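Local atomic coordinates of SCO family protein (Aquifex aeolicus, PDB entry 3ME7), a protein that probably serves in copper handling and electron transport as a membrane-bound SCO1/2-family protein, of which this chain is the thioredoxin-like domain. Residues Pro45-Thr48 against Lys49-Lys53; Met118-Asn122 against Asp123-Pro127; Asp141-Gly145 against Val146-Tyr150. All blocks are in the same frame, centred on the assembly; numbering follows the deposited sequence. Where two conformers were deposited one is given.

Interaction 1: Pro45-Thr48 against Lys49-Lys53; sequences PLIT and KSLLK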
loop_
_atom_site.group_PDB
_atom_site.type_symbol
_atom_site.label_atom_id
_atom_site.label_comp_id
_atom_site.label_asym_id
_atom_site.label_seq_id
_atom_site.Cartn_x
_atom_site.Cartn_y
_atom_site.Cartn_z
ATOM N N PRO A 45 -4.488 12.569 -2.958
ATOM C CA PRO A 45 -4.539 13.290 -1.678
ATOM C C PRO A 45 -5.702 12.812 -0.823
ATOM O O PRO A 45 -5.576 12.745 0.390
ATOM C CB PRO A 45 -4.725 14.768 -2.094
ATOM C CG PRO A 45 -4.218 14.836 -3.496
ATOM C CD PRO A 45 -4.553 13.494 -4.102
ATOM N N LEU A 46 -6.831 12.478 -1.444
ATOM C CA LEU A 46 -7.984 12.010 -0.672
ATOM C C LEU A 46 -7.674 10.674 0.019
ATOM O O LEU A 46 -7.924 10.514 1.209
ATOM C CB LEU A 46 -9.239 11.919 -1.549
ATOM C CG LEU A 46 -9.634 13.212 -2.279
ATOM C CD1 LEU A 46 -10.961 13.016 -3.007
ATOM C CD2 LEU A 46 -9.724 14.367 -1.286
ATOM N N ILE A 47 -7.100 9.744 -0.729
ATOM C CA ILE A 47 -6.734 8.430 -0.197
ATOM C C ILE A 47 -5.750 8.570 0.964
ATOM O O ILE A 47 -5.958 8.000 2.035
ATOM C CB ILE A 47 -6.109 7.530 -1.292
ATOM C CG1 ILE A 47 -7.172 7.177 -2.347
ATOM C CG2 ILE A 47 -5.491 6.274 -0.659
ATOM C CD1 ILE A 47 -6.610 6.611 -3.656
ATOM N N THR A 48 -4.698 9.361 0.750
ATOM C CA THR A 48 -3.637 9.471 1.752
ATOM C C THR A 48 -4.151 10.198 2.993
ATOM O O THR A 48 -3.885 9.772 4.114
ATOM C CB THR A 48 -2.381 10.125 1.159
ATOM O OG1 THR A 48 -1.984 9.371 -0.002
ATOM C CG2 THR A 48 -1.252 10.104 2.156
ATOM N N LYS A 49 -4.906 11.283 2.793
ATOM C CA LYS A 49 -5.505 12.005 3.921
ATOM C C LYS A 49 -6.479 11.105 4.680
ATOM O O LYS A 49 -6.535 11.152 5.909
ATOM C CB LYS A 49 -6.236 13.259 3.431
ATOM C CG LYS A 49 -5.301 14.350 2.952
ATOM C CD LYS A 49 -6.079 15.472 2.290
ATOM C CE LYS A 49 -5.127 16.563 1.834
ATOM N NZ LYS A 49 -5.885 17.763 1.442
ATOM N N SER A 50 -7.245 10.293 3.950
ATOM C CA SER A 50 -8.154 9.348 4.600
ATOM C C SER A 50 -7.404 8.298 5.435
ATOM O O SER A 50 -7.800 8.004 6.568
ATOM C CB SER A 50 -9.083 8.696 3.581
ATOM O OG SER A 50 -10.120 7.998 4.255
ATOM N N LEU A 51 -6.328 7.737 4.882
ATOM C CA LEU A 51 -5.439 6.845 5.638
ATOM C C LEU A 51 -4.836 7.498 6.860
ATOM O O LEU A 51 -4.771 6.885 7.917
ATOM C CB LEU A 51 -4.299 6.354 4.734
ATOM C CG LEU A 51 -4.719 5.263 3.773
ATOM C CD1 LEU A 51 -3.501 4.916 2.914
ATOM C CD2 LEU A 51 -5.224 4.007 4.514
ATOM N N LEU A 52 -4.395 8.748 6.730
ATOM C CA LEU A 52 -3.841 9.462 7.872
ATOM C C LEU A 52 -4.850 9.536 9.019
ATOM O O LEU A 52 -4.442 9.573 10.169
ATOM C CB LEU A 52 -3.397 10.882 7.481
ATOM C CG LEU A 52 -2.131 10.948 6.623
ATOM C CD1 LEU A 52 -1.986 12.352 6.027
ATOM C CD2 LEU A 52 -0.880 10.583 7.407
ATOM N N LYS A 53 -6.143 9.558 8.696
ATOM C CA LYS A 53 -7.207 9.672 9.709
ATOM C C LYS A 53 -7.801 8.343 10.186
ATOM O O LYS A 53 -8.673 8.341 11.061
ATOM C CB LYS A 53 -8.301 10.663 9.265
ATOM C CG LYS A 53 -7.823 12.116 9.359
ATOM C CD LYS A 53 -8.684 13.143 8.618
ATOM C CE LYS A 53 -8.136 14.547 8.880
ATOM N NZ LYS A 53 -8.876 15.631 8.156
#

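Interaction 2: Met118-Asn122 against Asp123-Pro127; sequences MTAGN and DFIHP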
loop_
_atom_site.group_PDB
_atom_site.type_symbol
_atom_site.label_atom_id
_atom_site.label_comp_id
_atom_site.label_asym_id
_atom_site.label_seq_id
_atom_site.Cartn_x
_atom_site.Cartn_y
_atom_site.Cartn_z
ATOM N N MET A 118 -4.387 3.990 -16.796
ATOM C CA MET A 118 -4.404 4.427 -18.190
ATOM C C MET A 118 -4.237 5.944 -18.249
ATOM O O MET A 118 -4.545 6.627 -17.274
ATOM C CB MET A 118 -5.728 4.005 -18.848
ATOM C CG MET A 118 -6.968 4.168 -17.978
ATOM S SD MET A 118 -8.168 2.845 -18.216
ATOM C CE MET A 118 -8.053 2.612 -19.982
ATOM N N THR A 119 -3.775 6.470 -19.378
ATOM C CA THR A 119 -3.619 7.937 -19.513
ATOM C C THR A 119 -4.934 8.678 -19.661
ATOM O O THR A 119 -5.878 8.173 -20.259
ATOM C CB THR A 119 -2.751 8.329 -20.722
ATOM O OG1 THR A 119 -3.276 7.719 -21.906
ATOM C CG2 THR A 119 -1.353 7.901 -20.515
ATOM N N ALA A 120 -4.973 9.891 -19.105
ATOM C CA ALA A 120 -6.072 10.828 -19.297
ATOM C C ALA A 120 -5.444 12.211 -19.326
ATOM O O ALA A 120 -5.253 12.827 -18.281
ATOM C CB ALA A 120 -7.071 10.719 -18.163
ATOM N N GLY A 121 -5.091 12.683 -20.519
ATOM C CA GLY A 121 -4.300 13.907 -20.645
ATOM C C GLY A 121 -2.964 13.740 -19.946
ATOM O O GLY A 121 -2.194 12.828 -20.267
ATOM N N ASN A 122 -2.707 14.582 -18.948
ATOM C CA ASN A 122 -1.427 14.572 -18.242
ATOM C C ASN A 122 -1.450 13.782 -16.934
ATOM O O ASN A 122 -0.440 13.686 -16.220
ATOM C CB ASN A 122 -0.949 16.001 -17.988
ATOM C CG ASN A 122 0.532 16.155 -18.218
ATOM O OD1 ASN A 122 0.954 16.645 -19.266
ATOM N ND2 ASN A 122 1.337 15.704 -17.256
ATOM N N ASP A 123 -2.608 13.212 -16.630
ATOM C CA ASP A 123 -2.765 12.406 -15.430
ATOM C C ASP A 123 -3.161 10.983 -15.780
ATOM O O ASP A 123 -3.182 10.608 -16.961
ATOM C CB ASP A 123 -3.787 13.045 -14.493
ATOM C CG ASP A 123 -3.228 14.252 -13.781
ATOM O OD1 ASP A 123 -2.396 14.078 -12.859
ATOM O OD2 ASP A 123 -3.609 15.374 -14.158
ATOM N N PHE A 124 -3.461 10.202 -14.756
ATOM C CA PHE A 124 -3.854 8.824 -14.934
ATOM C C PHE A 124 -5.280 8.611 -14.449
ATOM O O PHE A 124 -5.728 9.281 -13.518
ATOM C CB PHE A 124 -2.921 7.916 -14.141
ATOM C CG PHE A 124 -1.512 7.873 -14.666
ATOM C CD1 PHE A 124 -1.248 7.497 -15.986
ATOM C CD2 PHE A 124 -0.445 8.182 -13.828
ATOM C CE1 PHE A 124 0.070 7.441 -16.470
ATOM C CE2 PHE A 124 0.868 8.130 -14.295
ATOM C CZ PHE A 124 1.122 7.762 -15.618
ATOM N N ILE A 125 -5.986 7.690 -15.101
ATOM C CA ILE A 125 -7.253 7.146 -14.605
ATOM C C ILE A 125 -6.881 5.817 -13.952
ATOM O O ILE A 125 -6.151 5.026 -14.543
ATOM C CB ILE A 125 -8.242 6.929 -15.770
ATOM C CG1 ILE A 125 -8.795 8.273 -16.246
ATOM C CG2 ILE A 125 -9.411 6.012 -15.365
ATOM C CD1 ILE A 125 -9.525 8.188 -17.565
ATOM N N HIS A 126 -7.354 5.589 -12.726
ATOM C CA HIS A 126 -6.932 4.437 -11.938
ATOM C C HIS A 126 -7.964 4.161 -10.842
ATOM O O HIS A 126 -8.747 5.049 -10.491
ATOM C CB HIS A 126 -5.545 4.710 -11.302
ATOM C CG HIS A 126 -5.547 5.859 -10.345
ATOM N ND1 HIS A 126 -5.786 5.693 -8.998
ATOM C CD2 HIS A 126 -5.383 7.189 -10.536
ATOM C CE1 HIS A 126 -5.760 6.869 -8.399
ATOM N NE2 HIS A 126 -5.525 7.796 -9.311
ATOM N N PRO A 127 -7.994 2.918 -10.328
ATOM C CA PRO A 127 -8.817 2.649 -9.144
ATOM C C PRO A 127 -8.283 3.267 -7.863
ATOM O O PRO A 127 -7.073 3.534 -7.722
ATOM C CB PRO A 127 -8.808 1.116 -9.025
ATOM C CG PRO A 127 -7.637 0.660 -9.800
ATOM C CD PRO A 127 -7.281 1.717 -10.809
#

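Interaction 3: Asp141-Gly145 against Val146-Tyr150; sequences DYIYG and VNYNY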
loop_
_atom_site.group_PDB
_atom_site.type_symbol
_atom_site.label_atom_id
_atom_site.label_comp_id
_atom_site.label_asym_id
_atom_site.label_seq_id
_atom_site.Cartn_x
_atom_site.Cartn_y
_atom_site.Cartn_z
ATOM N N ASP A 141 -7.440 -8.719 1.878
ATOM C CA ASP A 141 -8.599 -7.837 1.718
ATOM C C ASP A 141 -8.266 -6.677 0.798
ATOM O O ASP A 141 -7.111 -6.268 0.702
ATOM C CB ASP A 141 -9.044 -7.288 3.090
ATOM C CG ASP A 141 -10.545 -7.050 3.174
ATOM O OD1 ASP A 141 -11.251 -7.155 2.141
ATOM O OD2 ASP A 141 -11.026 -6.762 4.293
ATOM N N TYR A 142 -9.292 -6.174 0.100
ATOM C CA TYR A 142 -9.207 -4.945 -0.668
ATOM C C TYR A 142 -10.214 -3.969 -0.087
ATOM O O TYR A 142 -11.367 -4.349 0.196
ATOM C CB TYR A 142 -9.602 -5.190 -2.122
ATOM C CG TYR A 142 -8.591 -5.932 -2.947
ATOM C CD1 TYR A 142 -7.473 -5.279 -3.468
ATOM C CD2 TYR A 142 -8.753 -7.283 -3.236
ATOM C CE1 TYR A 142 -6.541 -5.947 -4.234
ATOM C CE2 TYR A 142 -7.824 -7.965 -4.029
ATOM C CZ TYR A 142 -6.722 -7.283 -4.527
ATOM O OH TYR A 142 -5.806 -7.941 -5.282
ATOM N N ILE A 143 -9.783 -2.723 0.086
ATOM C CA ILE A 143 -10.636 -1.655 0.609
ATOM C C ILE A 143 -10.629 -0.566 -0.446
ATOM O O ILE A 143 -9.605 0.061 -0.687
ATOM C CB ILE A 143 -10.153 -1.114 1.976
ATOM C CG1 ILE A 143 -10.157 -2.247 3.023
ATOM C CG2 ILE A 143 -10.998 0.088 2.434
ATOM C CD1 ILE A 143 -9.401 -1.910 4.286
ATOM N N TYR A 144 -11.779 -0.359 -1.083
ATOM C CA TYR A 144 -11.866 0.594 -2.190
ATOM C C TYR A 144 -12.426 1.932 -1.773
ATOM O O TYR A 144 -13.097 2.047 -0.751
ATOM C CB TYR A 144 -12.729 0.025 -3.312
ATOM C CG TYR A 144 -12.093 -1.170 -3.977
ATOM C CD1 TYR A 144 -11.090 -1.000 -4.919
ATOM C CD2 TYR A 144 -12.488 -2.464 -3.653
ATOM C CE1 TYR A 144 -10.483 -2.104 -5.535
ATOM C CE2 TYR A 144 -11.875 -3.572 -4.248
ATOM C CZ TYR A 144 -10.879 -3.372 -5.182
ATOM O OH TYR A 144 -10.255 -4.454 -5.795
ATOM N N GLY A 145 -12.123 2.932 -2.593
ATOM C CA GLY A 145 -12.662 4.273 -2.426
ATOM C C GLY A 145 -11.721 5.198 -1.696
ATOM O O GLY A 145 -10.515 4.917 -1.552
ATOM N N VAL A 146 -12.270 6.322 -1.261
ATOM C CA VAL A 146 -11.467 7.382 -0.652
ATOM C C VAL A 146 -12.051 7.842 0.685
ATOM O O VAL A 146 -11.512 8.765 1.299
ATOM C CB VAL A 146 -11.294 8.607 -1.597
ATOM C CG1 VAL A 146 -10.764 8.180 -2.960
ATOM C CG2 VAL A 146 -12.606 9.357 -1.772
ATOM N N ASN A 147 -13.148 7.219 1.110
ATOM C CA ASN A 147 -13.885 7.613 2.316
ATOM C C ASN A 147 -13.912 6.442 3.293
ATOM O O ASN A 147 -14.938 5.780 3.432
ATOM C CB ASN A 147 -15.329 8.039 1.955
ATOM C CG ASN A 147 -15.386 9.230 0.989
ATOM O OD1 ASN A 147 -14.747 10.261 1.216
ATOM N ND2 ASN A 147 -16.176 9.099 -0.086
ATOM N N TYR A 148 -12.778 6.183 3.947
ATOM C CA TYR A 148 -12.585 4.941 4.715
ATOM C C TYR A 148 -13.298 4.957 6.051
ATOM O O TYR A 148 -13.382 6.001 6.719
ATOM C CB TYR A 148 -11.091 4.625 4.901
ATOM C CG TYR A 148 -10.319 4.579 3.604
ATOM C CD1 TYR A 148 -10.825 3.894 2.499
ATOM C CD2 TYR A 148 -9.075 5.200 3.477
ATOM C CE1 TYR A 148 -10.132 3.854 1.306
ATOM C CE2 TYR A 148 -8.375 5.172 2.277
ATOM C CZ TYR A 148 -8.897 4.493 1.203
ATOM O OH TYR A 148 -8.220 4.463 0.012
ATOM N N ASN A 149 -13.846 3.802 6.425
ATOM C CA ASN A 149 -14.373 3.645 7.765
ATOM C C ASN A 149 -13.492 2.727 8.600
ATOM O O ASN A 149 -12.758 1.884 8.086
ATOM C CB ASN A 149 -15.858 3.248 7.785
ATOM C CG ASN A 149 -16.117 1.880 7.195
ATOM O OD1 ASN A 149 -15.886 0.855 7.837
ATOM N ND2 ASN A 149 -16.649 1.859 5.982
ATOM N N TYR A 150 -13.560 2.930 9.909
ATOM C CA TYR A 150 -12.763 2.193 10.856
ATOM C C TYR A 150 -13.033 0.688 10.806
ATOM O O TYR A 150 -12.090 -0.119 10.766
ATOM C CB TYR A 150 -13.057 2.745 12.253
ATOM C CG TYR A 150 -12.476 1.946 13.401
ATOM C CD1 TYR A 150 -11.108 1.966 13.683
ATOM C CD2 TYR A 150 -13.312 1.175 14.211
ATOM C CE1 TYR A 150 -10.587 1.236 14.747
ATOM C CE2 TYR A 150 -12.817 0.441 15.267
ATOM C CZ TYR A 150 -11.449 0.470 15.532
ATOM O OH TYR A 150 -10.939 -0.256 16.584
#

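Interaction 1: Pro45-Thr48 against Lys49-Lys53
Leu-51 N donates to Ile-47 O at 2.9 Å in the straightest of four consecutive i to i+4 bonds (N-H...O 168°), on the buried side of one continuous helix. There the side chains follow the backbone: CG2 of Ile-47 and CD1 of Leu-51 lie 4.3 Å apart, one turn on from each other, and both residues lean on Ser-34 of strand 31-36. Branched apolar chains suit this face, which lies against the sheet. Thr-48 is buried too, and its hydroxyl is satisfied by Cys-44 O one turn back, while Leu-52 N donates to Thr-48 O at 2.9 Å.

The solvent side belongs to Lys-49; Pro-45 beside it is partly covered by Tyr-88. With CG anti to the carbonyl carbon (chi1 -71°), the lysine runs back alongside the previous turn, Lys-49 CG 3.0 Å from Pro-45 O, and then stays extended. Lys-49 CE comes only to 4.3 Å from Pro-45 CB, a loose graze that suits a long flexible chain on an exposed flank. Proline is tolerated so early in the helix because its missing N-H costs little there. The arrangement is that of the first helix of a thioredoxin-like fold, whose first turn carries Cys-44, disulfide-bonded to Cys-40.

Interaction 2: Met118-Asn122 against Asp123-Pro127
Met-118 and Ile-125 form the open end of a two-stranded antiparallel beta hairpin, closed at its other end by a type II' turn from Ala-120 to Asp-123. Backbone bonds come in two pairs. Ile-125 N reaches Met-118 O at 2.8 Å, and Met-118 N returns to Ile-125 O. At the turn, Ala-120 N meets Asp-123 O at 2.9 Å, and Asp-123 N approaches Ala-120 O at 3.1 Å. Gly-121 suits its place because its phi is positive (60°).

Apolar contacts gather on the face carrying Met-118, Ala-120 and Ile-125. Ala-120 CB packs against Ile-125 CG1 at 3.6 Å, a branch that stands beside its own backbone N (chi1 -74°). Met-118, in one of its two conformers, adds its CG 3.8 Å from Ile-125 CB.

Aromatic and polar partners complete the account. Met-118 O lies at the edge of the Phe-124 ring, in its plane, 3.6 Å from Phe-124 CD1. Tyr-37 OH bonds Phe-124 N and, in the modelled conformer of Asp-123, also OD1; its ring meets Phe-124 edge-to-face. Beyond the hairpin follows His-126, a predicted copper ligand, and His-126 ND1 donates to Pro-127 O at 2.8 Å.

Interaction 3: Asp141-Gly145 against Val146-Tyr150
Ile-143 and Tyr-148 meet across the bend by which the edge strand 139-144 of the thioredoxin-like sheet leaves for helix 150-160. Along the strand, Asp-141 and Tyr-142 precede the contact. Ile-143 is the buried member, and a branched apolar chain suits the place: Ile-143 CG2 lies 3.8 Å from Tyr-148 CD1.

Tyr-144 points the other way, and its hydroxyl lies 3.6 Å above the plane of the Tyr-142 ring, offset toward the rim of one face; Tyr-144 O, however, sits at the edge of the Tyr-148 ring, 4.0 Å from Tyr-148 CE1. At Gly-145 the chain turns with phi 97° and psi -166°, angles at which a CB would clash with Val-146 N and press on the preceding carbonyl. Val-146, next along, turns its side chain to Leu-46 and Ile-47 of helix 43-52.

The ring of Tyr-148 is swung back over the bend because CG lies anti to the carbonyl carbon (chi1 -54°). Tyr-148 OH gives Gly-145 O a weak hydrogen bond at 2.8 Å, and the ring meets that of Phe-153 edge-to-face. A leucine here would probably leave Gly-145 O without its weak hydroxyl partner and Phe-153 without the ring beside it. The ring carbon Tyr-148 CE1 also passes close to the glycine carbonyl, 3.1 Å from Gly-145 O.

In the fold
From the N terminus, interaction 1 comes first, within helix 43-52, whose first turn carries one of the predicted copper-site cysteines. Interaction 2 follows as the hairpin 118-125, closing the tight turn 121-122, with its second strand running on to His-126, a predicted copper ligand. Interaction 3 comes last, at the bend between edge strand 139-144 and helix 150-160. The three are strictly in series; none nests in or crosses another. Interactions 1 and 3 nevertheless touch, with centres about 10 Å apart: Ser-50 OG probably bonds Tyr-148 N, and Ile-47 packs on Val-146 and Tyr-148, tying the helix to the loop that follows the edge strand. The hairpin stands apart, its nearest atoms about 5 Å from either of the others.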